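Local coordinates for protein beta-glucoside kinase (Listeria monocytogenes, PDB 4HTL) that phosphorylates cellobiose at the expense of ATP, giving cellobiose-6'-phosphate, and may also regulate transcription of the cellobiose transport operon, at residues A[65-70]-A[150-155]; A[181-186]-A[216-221]; A[238-243]-A[268-273]; A[158-163]-A[171-176]. One frame throughout, in Å; residues are numbered along the deposited sequence.

Contact 1 (A[65-70]-A[150-155]); sequences PGYVNP and RFRAGE. With EDO (1,2-ethanediol), chain B.
Tyr67 and Phe151 each lay a ring against the opposite segment, so this contact illustrates how a strand end and a loop can be joined when each offers one aromatic ring face to CH groups of the other. On the Tyr67 ring sits the aliphatic part of Arg152, whose CG lies 3.6 Å from the ring centroid, almost straight above it, in a CH-pi contact. Turning CG anti to the carbonyl carbon (chi1 -53°) sends the tyrosine along the 150-155 loop, and its hydroxyl OH donates a short 2.6 Å bond to Glu155 OE2. That oxygen accepts through its anti lone pair, and the carboxylate stands nearly perpendicular to the ring, at 86°.

Phe151 plays the same part in reverse. Asn69 CA rests 3.8 Å from the Phe151 ring centroid, with the Asn69 amide spread over the same side, 34° from parallel. Pro70 CD closes in 3.4 Å from Phe151 CE1. The amide is held in turn by Asn69 OD1, which accepts from the backbone N of Lys71 and Thr72.

In the second subunit, Arg267 O accepts from Arg152 NH2, while Asp237 and Asp268 form salt bridges with Arg152 NE and NH1. Strand 67-68 is an outermost strand of its small antiparallel sheet, paired with strand 74-77, and Val68 packs on strand 101-105.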
# COMPACT_ATOMS: atom_id res chain seq x y z
N PRO A 65 -0.52 -17.00 12.56
CA PRO A 65 0.22 -15.73 12.50
C PRO A 65 1.52 -15.83 11.75
O PRO A 65 2.05 -16.93 11.51
CB PRO A 65 0.40 -15.33 13.97
CG PRO A 65 0.33 -16.61 14.72
CD PRO A 65 -0.55 -17.55 13.92
N GLY A 66 1.98 -14.68 11.28
CA GLY A 66 3.29 -14.58 10.68
C GLY A 66 3.21 -14.65 9.15
O GLY A 66 2.19 -14.24 8.56
N TYR A 67 4.26 -15.20 8.52
CA TYR A 67 4.41 -15.18 7.09
C TYR A 67 4.39 -16.61 6.62
O TYR A 67 5.20 -17.45 7.09
CB TYR A 67 5.72 -14.46 6.71
CG TYR A 67 5.88 -13.07 7.31
CD1 TYR A 67 4.81 -12.20 7.40
CD2 TYR A 67 7.14 -12.61 7.69
CE1 TYR A 67 4.98 -10.93 7.94
CE2 TYR A 67 7.31 -11.36 8.23
CZ TYR A 67 6.23 -10.51 8.33
OH TYR A 67 6.39 -9.25 8.87
N VAL A 68 3.42 -16.92 5.77
CA VAL A 68 3.16 -18.27 5.31
C VAL A 68 3.11 -18.31 3.80
O VAL A 68 2.37 -17.53 3.20
CB VAL A 68 1.75 -18.75 5.80
CG1 VAL A 68 1.41 -20.11 5.21
CG2 VAL A 68 1.69 -18.79 7.32
N ASN A 69 3.89 -19.21 3.19
CA ASN A 69 3.76 -19.50 1.78
C ASN A 69 2.52 -20.38 1.65
O ASN A 69 2.48 -21.50 2.14
CB ASN A 69 5.01 -20.20 1.26
CG ASN A 69 4.93 -20.56 -0.20
OD1 ASN A 69 3.85 -20.84 -0.73
ND2 ASN A 69 6.08 -20.56 -0.88
N PRO A 70 1.47 -19.84 1.04
CA PRO A 70 0.19 -20.53 1.06
C PRO A 70 0.15 -21.74 0.15
O PRO A 70 -0.75 -22.54 0.29
CB PRO A 70 -0.77 -19.46 0.58
CG PRO A 70 0.05 -18.60 -0.32
CD PRO A 70 1.42 -18.59 0.26
N ARG A 150 7.26 -12.06 -0.57
CA ARG A 150 7.68 -13.01 0.43
C ARG A 150 6.58 -13.28 1.45
O ARG A 150 6.85 -13.76 2.55
CB ARG A 150 8.99 -12.58 1.10
CG ARG A 150 10.21 -12.49 0.19
CD ARG A 150 11.39 -11.93 0.99
NE ARG A 150 12.67 -12.05 0.30
CZ ARG A 150 13.09 -11.21 -0.65
NH1 ARG A 150 12.38 -10.15 -1.05
NH2 ARG A 150 14.26 -11.41 -1.22
N PHE A 151 5.32 -13.03 1.03
CA PHE A 151 4.15 -13.38 1.85
C PHE A 151 4.08 -12.54 3.11
O PHE A 151 3.49 -12.97 4.13
CB PHE A 151 4.15 -14.88 2.17
CG PHE A 151 4.42 -15.71 0.96
CD1 PHE A 151 3.48 -15.75 -0.05
CD2 PHE A 151 5.62 -16.37 0.79
CE1 PHE A 151 3.71 -16.47 -1.20
CE2 PHE A 151 5.86 -17.07 -0.37
CZ PHE A 151 4.91 -17.11 -1.37
N ARG A 152 4.64 -11.34 3.02
CA ARG A 152 4.70 -10.43 4.15
C ARG A 152 3.73 -9.25 4.07
O ARG A 152 3.66 -8.45 5.04
CB ARG A 152 6.12 -9.91 4.36
CG ARG A 152 7.17 -11.00 4.45
CD ARG A 152 8.55 -10.54 4.79
NE ARG A 152 9.10 -9.75 3.70
CZ ARG A 152 10.39 -9.47 3.55
NH1 ARG A 152 11.30 -9.93 4.38
NH2 ARG A 152 10.76 -8.73 2.53
N ALA A 153 3.07 -9.06 2.94
CA ALA A 153 2.29 -7.83 2.71
C ALA A 153 1.18 -7.66 3.75
O ALA A 153 0.71 -8.62 4.36
CB ALA A 153 1.71 -7.82 1.31
N GLY A 154 0.81 -6.41 4.00
CA GLY A 154 -0.28 -6.09 4.88
C GLY A 154 0.09 -5.74 6.32
O GLY A 154 -0.75 -5.75 7.21
N GLU A 155 1.35 -5.45 6.55
CA GLU A 155 1.86 -5.06 7.86
C GLU A 155 1.56 -3.60 8.17
O GLU A 155 2.45 -2.74 8.33
CB GLU A 155 3.38 -5.36 7.97
CG GLU A 155 3.75 -6.79 8.19
CD GLU A 155 3.54 -7.29 9.63
OE1 GLU A 155 2.74 -6.70 10.40
OE2 GLU A 155 4.25 -8.26 10.04
C1 EDO B . 15.46 -14.73 1.88
O1 EDO B . 14.36 -13.92 2.32
C2 EDO B . 15.48 -14.76 0.34
O2 EDO B . 16.09 -13.57 -0.23
O HOH W 1 1.71 -14.59 4.91

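Contact 2 (A[181-186]-A[216-221]); sequences LVLRRQ and RLITEF
Helices 180-191 and 212-236 run roughly antiparallel here, their local axes 10.5 Å apart at an angle of 151°, with Leu183 and Leu217 as the closest pair of CA atoms.

The pairing is a clear case of one branched side chain serving several neighbours at once. Leu183 reaches over with both methyls, which meet different parts of Phe221 and Leu217 and share Ile218. CD1 settles over the centre of the Phe221 ring, 3.9 Å from the ring centroid and close to its normal, a face-on CH-pi contact. A chi1 of 176°, with Phe221 CG anti to the backbone N, carries the ring to Leu183, and chi2 of 70° turns its face to CD1. The other methyl, Leu183 CD2, goes to the helix backbone and touches Leu217 O at 3.5 Å, with the CB atoms of Leu217 and Phe221 close by. Ile218, although its CB is directed away, bends its chain back so that its CD1 meets both methyls.

Leu217 answers by sliding alongside Gln186 in the reverse direction, CD2 lying 3.9 Å from Gln186 CB. At this margin a water links the helices, donating to Gln186 OE1 at 2.6 Å and to Leu217 O at 2.8 Å. Leu217 O therefore accepts both that water and the helical N-H of Phe221.

Helix 200-208 joins the cluster through Ile203, Phe204 and Tyr207 against Ile218. Phe221 extends the packing to Met180 at the start of helix 180-191 and to the loops at Thr178 and Ile247.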
# COMPACT_ATOMS: atom_id res chain seq x y z
N LEU A 181 -3.80 -1.40 23.69
CA LEU A 181 -2.74 -1.59 24.68
C LEU A 181 -1.99 -0.30 24.99
O LEU A 181 -1.77 0.02 26.16
CB LEU A 181 -1.75 -2.67 24.24
CG LEU A 181 -0.56 -2.96 25.18
CD1 LEU A 181 -0.97 -3.28 26.64
CD2 LEU A 181 0.30 -4.07 24.56
N VAL A 182 -1.64 0.47 23.96
CA VAL A 182 -0.93 1.72 24.16
C VAL A 182 -1.83 2.66 24.99
O VAL A 182 -1.33 3.36 25.88
CB VAL A 182 -0.51 2.37 22.81
CG1 VAL A 182 -0.12 3.83 23.02
CG2 VAL A 182 0.59 1.54 22.19
N LEU A 183 -3.14 2.71 24.69
CA LEU A 183 -4.04 3.53 25.47
C LEU A 183 -4.00 3.21 26.95
O LEU A 183 -3.90 4.14 27.79
CB LEU A 183 -5.48 3.41 24.97
CG LEU A 183 -5.91 4.23 23.77
CD1 LEU A 183 -7.33 3.79 23.35
CD2 LEU A 183 -5.87 5.75 24.05
N ARG A 184 -4.03 1.93 27.26
CA ARG A 184 -3.97 1.49 28.67
C ARG A 184 -2.62 1.84 29.30
O ARG A 184 -2.57 2.34 30.42
CB ARG A 184 -4.28 -0.00 28.79
CG ARG A 184 -5.71 -0.34 28.38
CD ARG A 184 -5.93 -1.83 28.30
NE ARG A 184 -5.52 -2.43 29.57
CZ ARG A 184 -4.53 -3.30 29.75
NH1 ARG A 184 -3.85 -3.81 28.72
NH2 ARG A 184 -4.26 -3.73 30.98
N ARG A 185 -1.54 1.62 28.55
CA ARG A 185 -0.19 2.00 29.01
C ARG A 185 -0.09 3.49 29.30
O ARG A 185 0.44 3.89 30.32
CB ARG A 185 0.85 1.60 28.00
CG ARG A 185 1.08 0.11 28.01
CD ARG A 185 2.22 -0.35 27.11
NE ARG A 185 3.43 0.47 27.28
CZ ARG A 185 4.07 1.09 26.29
NH1 ARG A 185 3.66 0.97 25.02
NH2 ARG A 185 5.15 1.84 26.55
N GLN A 186 -0.60 4.32 28.38
CA GLN A 186 -0.56 5.73 28.59
C GLN A 186 -1.38 6.15 29.80
O GLN A 186 -0.96 7.00 30.58
CB GLN A 186 -1.09 6.47 27.36
CG GLN A 186 -0.20 6.34 26.14
CD GLN A 186 -0.84 6.79 24.82
OE1 GLN A 186 -2.07 6.89 24.72
NE2 GLN A 186 0.01 7.05 23.79
N ARG A 216 -7.41 13.62 25.90
CA ARG A 216 -6.20 13.70 25.12
C ARG A 216 -5.82 12.33 24.59
O ARG A 216 -5.44 12.18 23.43
CB ARG A 216 -5.05 14.33 25.93
CG ARG A 216 -3.76 14.48 25.12
CD ARG A 216 -2.67 15.24 25.89
NE ARG A 216 -1.48 15.29 25.07
CZ ARG A 216 -1.30 16.07 24.01
NH1 ARG A 216 -2.18 17.00 23.67
NH2 ARG A 216 -0.19 15.97 23.30
N LEU A 217 -5.91 11.32 25.43
CA LEU A 217 -5.51 9.97 24.99
C LEU A 217 -6.34 9.50 23.80
O LEU A 217 -5.81 8.98 22.79
CB LEU A 217 -5.60 8.97 26.14
CG LEU A 217 -4.75 9.13 27.35
CD1 LEU A 217 -4.82 7.82 28.19
CD2 LEU A 217 -3.35 9.66 27.10
N ILE A 218 -7.64 9.71 23.88
CA ILE A 218 -8.55 9.25 22.84
C ILE A 218 -8.37 10.06 21.57
O ILE A 218 -8.33 9.49 20.45
CB ILE A 218 -10.05 9.23 23.31
CG1 ILE A 218 -10.22 8.21 24.48
CG2 ILE A 218 -10.96 8.94 22.10
CD1 ILE A 218 -9.76 6.78 24.20
N THR A 219 -8.21 11.36 21.74
CA THR A 219 -7.97 12.26 20.60
C THR A 219 -6.70 11.86 19.82
O THR A 219 -6.71 11.78 18.58
CB THR A 219 -7.96 13.73 21.01
OG1 THR A 219 -9.21 14.05 21.64
CG2 THR A 219 -7.76 14.67 19.79
N GLU A 220 -5.63 11.59 20.56
CA GLU A 220 -4.36 11.19 19.95
C GLU A 220 -4.48 9.83 19.26
O GLU A 220 -3.92 9.63 18.20
CB GLU A 220 -3.22 11.20 20.95
CG GLU A 220 -2.96 12.60 21.49
CD GLU A 220 -2.26 13.51 20.50
OE1 GLU A 220 -1.18 13.11 20.06
OE2 GLU A 220 -2.75 14.60 20.18
N PHE A 221 -5.18 8.89 19.90
CA PHE A 221 -5.48 7.58 19.31
C PHE A 221 -6.19 7.75 17.97
O PHE A 221 -5.79 7.17 16.94
CB PHE A 221 -6.30 6.78 20.34
CG PHE A 221 -6.78 5.42 19.86
CD1 PHE A 221 -5.90 4.36 19.65
CD2 PHE A 221 -8.12 5.16 19.77
CE1 PHE A 221 -6.35 3.12 19.28
CE2 PHE A 221 -8.59 3.92 19.42
CZ PHE A 221 -7.70 2.89 19.17
O HOH W 2 -3.32 7.74 22.55

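Contact 3 (A[238-243]-A[268-273]); sequences PTHIFI and DTIIET
His240 and Ile270 begin a parallel pairing of strands 240-244 and 270-273, which helix 253-261 connects in a beta-alpha-beta crossover; both belong to a five-stranded mixed sheet (order 3-2-1-4-5) of the actin-like ATPase fold of the ROK family. The ladder shows how parallel strands share their polar groups, each strand giving and taking in turn. Ile270 N donates an almost straight bond to Thr239 O at 2.9 Å (176° at the hydrogen). Ile241 N and Ile243 N donate to Ile270 O and Glu272 O, both at 2.8 Å. The remaining rung, from Glu272 N to Ile241 O, is weak at 3.3 Å.

At the start of the ladder waters supplement it: Thr239 O also accepts from a water that donates to Asp268 O. Another donates to Pro238 O and to Thr269 OG1, which is also bonded to Leu266 O. His240 ND1 is paired at 2.8 Å with Thr239 OG1, itself bonded to Asp125 O, and this pairing helps fix the turn of the ring. Ile270 lies over one face of that ring, while Glu272 OE2 comes to its edge, 3.6 Å from His240 CD2.

Strand 126-131 also bonds strand 240-244, pairing His240 and Phe242 with Leu127 and Leu129. Glu272 OE1 forms a salt bridge with Lys119, and Glu272 CG meets the edge of the Phe242 ring, so the acid combines a charged contact with an apolar one.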
# COMPACT_ATOMS: atom_id res chain seq x y z
N PRO A 238 -8.74 1.86 -2.04
CA PRO A 238 -9.83 0.95 -1.87
C PRO A 238 -11.19 1.63 -1.98
O PRO A 238 -11.28 2.82 -1.80
CB PRO A 238 -9.63 0.48 -0.44
CG PRO A 238 -9.07 1.73 0.28
CD PRO A 238 -8.20 2.39 -0.76
N THR A 239 -12.26 0.87 -2.22
CA THR A 239 -13.60 1.41 -2.06
C THR A 239 -14.06 1.39 -0.59
O THR A 239 -14.82 2.26 -0.16
CB THR A 239 -14.59 0.62 -2.95
OG1 THR A 239 -14.64 -0.76 -2.54
CG2 THR A 239 -14.21 0.79 -4.43
N HIS A 240 -13.55 0.41 0.16
CA HIS A 240 -14.00 0.12 1.53
C HIS A 240 -12.80 -0.26 2.38
O HIS A 240 -11.89 -0.96 1.90
CB HIS A 240 -14.96 -1.08 1.59
CG HIS A 240 -16.27 -0.84 0.93
ND1 HIS A 240 -16.39 -0.67 -0.41
CD2 HIS A 240 -17.55 -0.77 1.45
CE1 HIS A 240 -17.68 -0.50 -0.72
NE2 HIS A 240 -18.39 -0.54 0.43
N ILE A 241 -12.78 0.21 3.61
CA ILE A 241 -11.87 -0.29 4.63
C ILE A 241 -12.71 -0.79 5.78
O ILE A 241 -13.45 -0.02 6.41
CB ILE A 241 -10.86 0.77 5.13
CG1 ILE A 241 -10.03 1.32 3.93
CG2 ILE A 241 -9.93 0.20 6.23
CD1 ILE A 241 -9.08 2.44 4.30
N PHE A 242 -12.58 -2.07 6.05
CA PHE A 242 -13.31 -2.72 7.14
C PHE A 242 -12.45 -2.76 8.37
O PHE A 242 -11.32 -3.31 8.35
CB PHE A 242 -13.77 -4.11 6.74
CG PHE A 242 -14.66 -4.13 5.51
CD1 PHE A 242 -15.86 -3.47 5.51
CD2 PHE A 242 -14.26 -4.74 4.32
CE1 PHE A 242 -16.67 -3.42 4.40
CE2 PHE A 242 -15.07 -4.72 3.22
CZ PHE A 242 -16.26 -4.06 3.24
N ILE A 243 -12.97 -2.22 9.47
CA ILE A 243 -12.18 -2.10 10.68
C ILE A 243 -12.74 -3.01 11.76
O ILE A 243 -13.95 -3.04 11.98
CB ILE A 243 -12.11 -0.65 11.20
CG1 ILE A 243 -11.71 0.36 10.08
CG2 ILE A 243 -11.10 -0.62 12.39
CD1 ILE A 243 -11.69 1.86 10.47
N ASP A 268 -14.08 9.57 -0.64
CA ASP A 268 -15.00 8.55 -1.16
C ASP A 268 -14.93 7.14 -0.50
O ASP A 268 -15.73 6.24 -0.84
CB ASP A 268 -14.92 8.45 -2.67
CG ASP A 268 -15.04 9.80 -3.35
OD1 ASP A 268 -16.11 10.45 -3.21
OD2 ASP A 268 -14.03 10.23 -3.98
N THR A 269 -13.94 6.92 0.35
CA THR A 269 -13.75 5.62 0.96
C THR A 269 -14.81 5.39 2.00
O THR A 269 -15.07 6.28 2.81
CB THR A 269 -12.37 5.55 1.63
OG1 THR A 269 -11.38 6.07 0.74
CG2 THR A 269 -12.00 4.12 2.04
N ILE A 270 -15.38 4.20 1.97
CA ILE A 270 -16.34 3.78 2.99
C ILE A 270 -15.59 3.05 4.10
O ILE A 270 -14.81 2.17 3.83
CB ILE A 270 -17.42 2.87 2.38
CG1 ILE A 270 -18.31 3.70 1.44
CG2 ILE A 270 -18.29 2.20 3.47
CD1 ILE A 270 -19.14 2.84 0.51
N ILE A 271 -15.78 3.52 5.33
CA ILE A 271 -15.28 2.84 6.52
C ILE A 271 -16.44 2.26 7.31
O ILE A 271 -17.42 2.95 7.57
CB ILE A 271 -14.28 3.68 7.40
CG1 ILE A 271 -14.93 4.90 8.03
CG2 ILE A 271 -13.03 4.08 6.58
CD1 ILE A 271 -14.08 5.62 9.10
N GLU A 272 -16.31 1.01 7.72
CA GLU A 272 -17.34 0.34 8.50
C GLU A 272 -16.72 -0.86 9.19
O GLU A 272 -15.58 -1.23 8.92
CB GLU A 272 -18.55 -0.07 7.63
CG GLU A 272 -18.25 -1.00 6.52
CD GLU A 272 -19.51 -1.24 5.67
OE1 GLU A 272 -20.53 -1.60 6.26
OE2 GLU A 272 -19.47 -1.04 4.43
N THR A 273 -17.45 -1.44 10.14
CA THR A 273 -16.92 -2.57 10.85
C THR A 273 -16.81 -3.85 10.03
O THR A 273 -17.61 -4.11 9.14
CB THR A 273 -17.73 -2.88 12.12
OG1 THR A 273 -19.11 -3.08 11.77
CG2 THR A 273 -17.55 -1.73 13.17
O HOH W 3 -10.14 5.51 -1.68
O HOH W 4 -16.17 3.82 -1.94

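Contact 4 (A[158-163]-A[171-176]); sequences YMFSER and KYTLNE
Tyr172 O is met by two consecutive residues: Ser161 N donates to it at 2.9 Å, in the carbonyl plane, and Phe160 CA adds a CA-H...O contact. With the return bond from Leu174 N to Met159 O at 3.0 Å, this makes a single beta bridge between Phe160 and Thr173, set just before helix 174-177, where Thr173 is the N-cap residue. It exemplifies how one bridge can fix a loop against a helix start. Thr173 OG1 is bonded to Gly170 O, and Thr173 O accepts from Glu176 N, while Thr173 CG2 presses against Tyr158 O at 3.3 Å.

Side chains fill in around the bridge. The CE methyl of Met159, a selenomethionine, meets Leu174 CD1 at 3.6 Å, and Ser161 CB touches the other methyl of that leucine. Glu162 sets its carboxylate at the edge of the Tyr172 ring, the planes 70° apart.

The loop also lies at the dimer interface: the rings of Tyr158 and Phe160 stack with Tyr234 and Tyr230 of the second subunit. Tyr158 also receives Asn175, whose amide, with OD1 bonded to Ile135 N, stands 86° to the ring and brings ND2 to 3.5 Å from Tyr158 CD1.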
# COMPACT_ATOMS: atom_id res chain seq x y z
N TYR A 158 3.16 -1.27 10.91
CA TYR A 158 4.50 -0.70 10.73
C TYR A 158 4.49 0.66 10.03
O TYR A 158 5.55 1.28 9.87
CB TYR A 158 5.39 -1.68 9.96
CG TYR A 158 5.93 -2.82 10.79
CD1 TYR A 158 5.13 -3.91 11.14
CD2 TYR A 158 7.22 -2.78 11.27
CE1 TYR A 158 5.66 -4.93 11.91
CE2 TYR A 158 7.74 -3.80 12.03
CZ TYR A 158 6.95 -4.86 12.36
OH TYR A 158 7.49 -5.89 13.11
N MSE A 159 3.31 1.19 9.68
CA MSE A 159 3.31 2.55 9.14
C MSE A 159 3.72 3.52 10.25
O MSE A 159 3.32 3.40 11.42
CB MSE A 159 1.94 2.98 8.64
CG MSE A 159 1.41 2.23 7.38
SE MSE A 159 -0.19 2.94 6.70
CE MSE A 159 -1.39 2.10 7.89
N PHE A 160 4.53 4.48 9.86
CA PHE A 160 4.91 5.56 10.78
C PHE A 160 3.71 6.45 11.07
O PHE A 160 3.06 7.00 10.17
CB PHE A 160 6.10 6.36 10.19
CG PHE A 160 7.43 5.64 10.27
CD1 PHE A 160 7.96 5.29 11.47
CD2 PHE A 160 8.14 5.33 9.15
CE1 PHE A 160 9.16 4.61 11.58
CE2 PHE A 160 9.35 4.72 9.23
CZ PHE A 160 9.86 4.33 10.44
N SER A 161 3.46 6.69 12.35
CA SER A 161 2.47 7.69 12.76
C SER A 161 3.07 9.04 13.11
O SER A 161 2.36 9.99 13.32
CB SER A 161 1.69 7.13 13.95
OG SER A 161 2.54 6.83 15.06
N GLU A 162 4.39 9.13 13.11
CA GLU A 162 5.10 10.36 13.33
C GLU A 162 6.46 10.27 12.67
O GLU A 162 6.87 9.20 12.22
CB GLU A 162 5.25 10.66 14.78
CG GLU A 162 6.04 9.61 15.54
CD GLU A 162 6.04 9.88 17.04
OE1 GLU A 162 6.87 10.67 17.53
OE2 GLU A 162 5.17 9.32 17.72
N ARG A 163 7.13 11.41 12.55
CA ARG A 163 8.49 11.41 12.01
C ARG A 163 9.37 10.51 12.89
O ARG A 163 9.41 10.67 14.12
CB ARG A 163 9.10 12.79 11.97
CG ARG A 163 10.50 12.80 11.41
CD ARG A 163 11.38 13.84 12.06
NE ARG A 163 12.77 13.64 11.62
CZ ARG A 163 13.80 13.27 12.37
NH1 ARG A 163 13.69 13.11 13.69
NH2 ARG A 163 14.98 13.12 11.79
N LYS A 171 9.15 2.14 17.44
CA LYS A 171 8.58 2.99 18.47
C LYS A 171 7.72 4.13 17.88
O LYS A 171 6.94 4.73 18.59
CB LYS A 171 9.67 3.53 19.36
CG LYS A 171 10.21 2.47 20.33
CD LYS A 171 11.21 2.99 21.34
CE LYS A 171 11.43 2.06 22.51
NZ LYS A 171 12.38 2.64 23.54
N TYR A 172 7.93 4.42 16.59
CA TYR A 172 7.25 5.51 15.89
C TYR A 172 6.15 5.02 14.93
O TYR A 172 5.56 5.82 14.12
CB TYR A 172 8.27 6.36 15.17
CG TYR A 172 9.37 6.79 16.06
CD1 TYR A 172 9.21 7.83 16.96
CD2 TYR A 172 10.59 6.07 16.09
CE1 TYR A 172 10.24 8.21 17.79
CE2 TYR A 172 11.61 6.44 16.96
CZ TYR A 172 11.41 7.48 17.84
OH TYR A 172 12.45 7.91 18.67
N THR A 173 5.83 3.74 15.07
CA THR A 173 4.84 3.06 14.22
C THR A 173 3.53 2.83 14.95
O THR A 173 3.48 2.80 16.19
CB THR A 173 5.37 1.73 13.64
OG1 THR A 173 5.47 0.75 14.68
CG2 THR A 173 6.67 1.93 12.94
N LEU A 174 2.45 2.67 14.18
CA LEU A 174 1.09 2.45 14.74
C LEU A 174 1.08 1.33 15.77
O LEU A 174 0.42 1.47 16.81
CB LEU A 174 0.08 2.15 13.64
CG LEU A 174 -0.26 3.30 12.67
CD1 LEU A 174 -1.04 2.79 11.45
CD2 LEU A 174 -1.00 4.46 13.39
N ASN A 175 1.84 0.25 15.51
CA ASN A 175 1.92 -0.87 16.47
C ASN A 175 2.26 -0.44 17.88
O ASN A 175 1.87 -1.12 18.85
CB ASN A 175 2.96 -1.89 16.02
CG ASN A 175 2.43 -2.88 15.00
OD1 ASN A 175 1.27 -3.27 15.07
ND2 ASN A 175 3.29 -3.37 14.09
N GLU A 176 3.13 0.57 17.98
CA GLU A 176 3.58 1.08 19.25
C GLU A 176 3.06 2.42 19.69
O GLU A 176 3.40 2.88 20.80
CB GLU A 176 5.13 1.02 19.31
CG GLU A 176 5.64 -0.37 18.97
CD GLU A 176 7.13 -0.60 19.22
OE1 GLU A 176 7.65 -0.07 20.22
OE2 GLU A 176 7.75 -1.37 18.41

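How the contacts relate
Along the chain the contacts follow in series: contact 1 closes first, then contact 4, contact 2 and contact 3. Contacts 1 and 4 share the long loop between strand 144-145 and helix 174-177, their segments adjoining in sequence although their centres are 20 Å apart. Contacts 4 and 2 are the nearest pair, at about 14 Å between centres, and touch where Val182 packs on Glu176. Helix 212-236 then leads from contact 2 to the sheet of contact 3, 23 Å away between centres. Contacts 1, 3 and 4 all meet the second subunit: Arg152 of contact 1 in one copy reaches Asp268 of contact 3 in the other, so these contacts also take part in the dimer interface.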